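Long-range contact in ABC transporter periplasmic-binding protein YtfQ (Mycobacterium smegmatis, PDB 6HBM), which probably binds carbohydrates in the periplasm for an ABC transporter, and here holds alpha-L-arabinofuranose between its two lobes: residues A[148-153]-A[210-215]. Sequence-based numbering, arbitrary orientation.
Sequences IVQLEG and FAQNDD. With AHR (alpha-L-arabinofuranose), chain J.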
ATOM      1  N   ILE A 148      20.479   4.560   7.254  1.00 86.49           N
ATOM      2  CA  ILE A 148      19.139   4.128   6.891  1.00 84.51           C
ATOM      3  C   ILE A 148      19.274   3.001   5.839  1.00 85.65           C
ATOM      4  O   ILE A 148      20.060   3.106   4.891  1.00 83.59           O
ATOM      5  CB  ILE A 148      18.288   5.325   6.368  1.00 86.63           C
ATOM      6  N   VAL A 149      18.543   1.909   6.054  1.00 81.13           N
ATOM      7  CA  VAL A 149      18.463   0.775   5.138  1.00 80.12           C
ATOM      8  C   VAL A 149      17.003   0.766   4.649  1.00 82.32           C
ATOM      9  O   VAL A 149      16.087   0.838   5.471  1.00 81.34           O
ATOM     10  CB  VAL A 149      18.943  -0.537   5.836  1.00 83.82           C
ATOM     11  CG1 VAL A 149      17.920  -1.663   5.763  1.00 83.57           C
ATOM     12  CG2 VAL A 149      20.276  -1.003   5.271  1.00 83.55           C
ATOM     13  N   GLN A 150      16.788   0.750   3.319  1.00 77.67           N
ATOM     14  CA  GLN A 150      15.445   0.797   2.732  1.00 76.25           C
ATOM     15  C   GLN A 150      15.066  -0.532   2.107  1.00 76.37           C
ATOM     16  O   GLN A 150      15.773  -1.015   1.224  1.00 74.72           O
ATOM     17  CB  GLN A 150      15.365   1.904   1.669  1.00 77.88           C
ATOM     18  CG  GLN A 150      14.002   2.027   0.959  1.00 94.66           C
ATOM     19  CD  GLN A 150      13.868   3.334   0.223  1.00108.41           C
ATOM     20  OE1 GLN A 150      12.965   4.134   0.482  1.00103.66           O
ATOM     21  NE2 GLN A 150      14.754   3.573  -0.730  1.00 99.19           N
ATOM     22  N   LEU A 151      13.925  -1.101   2.538  1.00 71.57           N
ATOM     23  CA  LEU A 151      13.386  -2.336   1.979  1.00 70.36           C
ATOM     24  C   LEU A 151      12.312  -1.859   1.010  1.00 74.49           C
ATOM     25  O   LEU A 151      11.241  -1.443   1.452  1.00 74.02           O
ATOM     26  CB  LEU A 151      12.815  -3.232   3.090  1.00 69.78           C
ATOM     27  CG  LEU A 151      13.858  -3.714   4.110  1.00 74.07           C
ATOM     28  CD1 LEU A 151      13.291  -3.768   5.495  1.00 73.87           C
ATOM     29  CD2 LEU A 151      14.418  -5.066   3.723  1.00 77.55           C
ATOM     30  N   GLU A 152      12.657  -1.779  -0.297  1.00 71.06           N
ATOM     31  CA  GLU A 152      11.749  -1.271  -1.336  1.00 71.22           C
ATOM     32  C   GLU A 152      10.626  -2.250  -1.668  1.00 76.21           C
ATOM     33  O   GLU A 152      10.784  -3.450  -1.498  1.00 75.97           O
ATOM     34  CB  GLU A 152      12.510  -0.936  -2.640  1.00 72.79           C
ATOM     35  CG  GLU A 152      13.466   0.248  -2.593  1.00 84.72           C
ATOM     36  CD  GLU A 152      14.186   0.466  -3.916  1.00103.51           C
ATOM     37  OE1 GLU A 152      15.438   0.416  -3.931  1.00 70.15           O
ATOM     38  OE2 GLU A 152      13.497   0.670  -4.944  1.00105.33           O
ATOM     39  N   GLY A 153       9.528  -1.732  -2.209  1.00 74.14           N
ATOM     40  CA  GLY A 153       8.388  -2.539  -2.626  1.00 74.44           C
ATOM     41  C   GLY A 153       8.615  -3.194  -3.970  1.00 79.24           C
ATOM     42  O   GLY A 153       9.703  -3.086  -4.529  1.00 78.08           O
ATOM     43  N   PHE A 210      13.818   1.354   6.991  1.00 66.77           N
ATOM     44  CA  PHE A 210      12.538   1.838   6.472  1.00 65.73           C
ATOM     45  C   PHE A 210      11.894   0.785   5.593  1.00 68.55           C
ATOM     46  O   PHE A 210      12.368   0.540   4.479  1.00 67.05           O
ATOM     47  CB  PHE A 210      12.717   3.153   5.695  1.00 67.46           C
ATOM     48  CG  PHE A 210      11.505   3.605   4.896  1.00 68.04           C
ATOM     49  CD1 PHE A 210      10.265   3.751   5.505  1.00 69.11           C
ATOM     50  CD2 PHE A 210      11.612   3.889   3.538  1.00 69.10           C
ATOM     51  CE1 PHE A 210       9.158   4.156   4.763  1.00 69.37           C
ATOM     52  CE2 PHE A 210      10.502   4.296   2.802  1.00 70.91           C
ATOM     53  CZ  PHE A 210       9.284   4.426   3.418  1.00 68.31           C
ATOM     54  N   ALA A 211      10.801   0.176   6.076  1.00 65.46           N
ATOM     55  CA  ALA A 211      10.108  -0.855   5.313  1.00 65.31           C
ATOM     56  C   ALA A 211       8.888  -0.261   4.656  1.00 67.96           C
ATOM     57  O   ALA A 211       8.006   0.235   5.353  1.00 67.30           O
ATOM     58  CB  ALA A 211       9.719  -2.006   6.224  1.00 66.18           C
ATOM     59  N   GLN A 212       8.816  -0.320   3.309  1.00 64.23           N
ATOM     60  CA  GLN A 212       7.684   0.251   2.551  1.00 63.82           C
ATOM     61  C   GLN A 212       6.329  -0.489   2.770  1.00 68.04           C
ATOM     62  O   GLN A 212       5.300  -0.055   2.250  1.00 68.00           O
ATOM     63  CB  GLN A 212       8.018   0.385   1.053  1.00 64.35           C
ATOM     64  CG  GLN A 212       8.968   1.538   0.769  1.00 68.43           C
ATOM     65  CD  GLN A 212       9.419   1.540  -0.664  1.00 94.66           C
ATOM     66  OE1 GLN A 212       8.858   0.849  -1.517  1.00 88.66           O
ATOM     67  NE2 GLN A 212      10.467   2.293  -0.965  1.00 93.68           N
ATOM     68  N   ASN A 213       6.304  -1.548   3.575  1.00 63.37           N
ATOM     69  CA  ASN A 213       5.067  -2.210   3.948  1.00 62.62           C
ATOM     70  C   ASN A 213       5.435  -3.030   5.145  1.00 67.60           C
ATOM     71  O   ASN A 213       6.431  -3.754   5.094  1.00 67.58           O
ATOM     72  CB  ASN A 213       4.453  -2.982   2.762  1.00 60.97           C
ATOM     73  CG  ASN A 213       4.693  -4.467   2.616  1.00 63.70           C
ATOM     74  OD1 ASN A 213       5.806  -4.992   2.729  1.00 48.54           O
ATOM     75  ND2 ASN A 213       3.649  -5.186   2.288  1.00 51.44           N
ATOM     76  N   ASP A 214       4.770  -2.813   6.273  1.00 64.96           N
ATOM     77  CA  ASP A 214       5.180  -3.486   7.508  1.00 65.81           C
ATOM     78  C   ASP A 214       5.521  -4.974   7.326  1.00 67.44           C
ATOM     79  O   ASP A 214       6.426  -5.435   7.996  1.00 64.95           O
ATOM     80  CB  ASP A 214       4.163  -3.272   8.635  1.00 69.18           C
ATOM     81  CG  ASP A 214       2.744  -3.670   8.316  1.00 92.58           C
ATOM     82  OD1 ASP A 214       2.524  -4.301   7.252  1.00 95.62           O
ATOM     83  OD2 ASP A 214       1.846  -3.349   9.123  1.00104.13           O
ATOM     84  N   ASP A 215       4.860  -5.690   6.388  1.00 65.23           N
ATOM     85  CA  ASP A 215       5.143  -7.106   6.079  1.00 65.55           C
ATOM     86  C   ASP A 215       6.631  -7.376   5.826  1.00 68.25           C
ATOM     87  O   ASP A 215       7.176  -8.332   6.396  1.00 68.57           O
ATOM     88  CB  ASP A 215       4.309  -7.618   4.878  1.00 67.67           C
ATOM     89  CG  ASP A 215       3.120  -8.475   5.268  1.00 75.52           C
ATOM     90  OD1 ASP A 215       2.103  -7.899   5.746  1.00 76.80           O
ATOM     91  OD2 ASP A 215       3.190  -9.723   5.059  1.00 77.40           O
TER
HETATM   92  O5  AHR J 408      -0.874  -1.062  -3.089  0.90 27.11           O
HETATM   93  C5  AHR J 408      -0.745  -0.895  -1.689  0.90 21.69           C
HETATM   94  C4  AHR J 408       0.329  -1.826  -1.214  0.90 21.64           C
HETATM   95  O4  AHR J 408       0.064  -3.164  -1.719  0.90 22.75           O
HETATM   96  C3  AHR J 408       0.441  -2.008   0.291  0.90 21.93           C
HETATM   97  O3  AHR J 408       1.123  -0.971   0.979  0.90 20.81           O
HETATM   98  C2  AHR J 408       1.191  -3.330   0.346  0.90 22.90           C
HETATM   99  O2  AHR J 408       1.260  -3.860   1.664  0.90 21.83           O
HETATM  100  C1  AHR J 408       0.401  -4.127  -0.699  0.90 24.16           C
HETATM  101  O1  AHR J 408       1.112  -5.266  -1.247  0.90 23.74           O
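Q212, just past the end of strand 208-211, reaches across to the strand end at E152 and G153, and its OE1 accepts a hydrogen bond from the backbone N of G153 at 2.8 Å. That N-H comes from above the amide's carbonyl plane, 54° out of it. With CG anti to its own carbonyl carbon (chi1 -74°) and the chain extended beyond, the Q212 amide lies against the E152 backbone, its NE2 giving a weak bond of 3.4 Å to OE1 of Q150. The two amide planes are nearly perpendicular, 81° apart. Q150 OE1 also sits at the edge of the F210 ring, in its plane, 3.4 Å from CD2; the two side chains run alongside one another. On the other face of the sheet L151 CD1 meets A211 CB at 4.0 Å. Two backbone bonds join the parallel strands, F210 N to V149 O at 2.8 Å and L151 N to F210 O at 3.0 Å; Q212 N to L151 O, 3.3 Å, continues the pairing one step past the strand. N213 ND2 donates a nearly straight bond of 2.8 Å to O2 of the arabinofuranose, while its OD1 caps helix 214-226 at M216 N. S182 OG on strand 177-184 hydrogen-bonds both Q150 NE2 and E152 OE1. In this alpha/beta lobe of the periplasmic-binding-protein fold, strand ends lead to the sugar cleft. Strands 146-152 and 208-211 are neighbours in its mostly parallel sheet, between 177-184 and 236-239, with helix 158-171 over the Q150 and F210 face, where F167 stacks on F210, and helix 189-202 against V149 and L151.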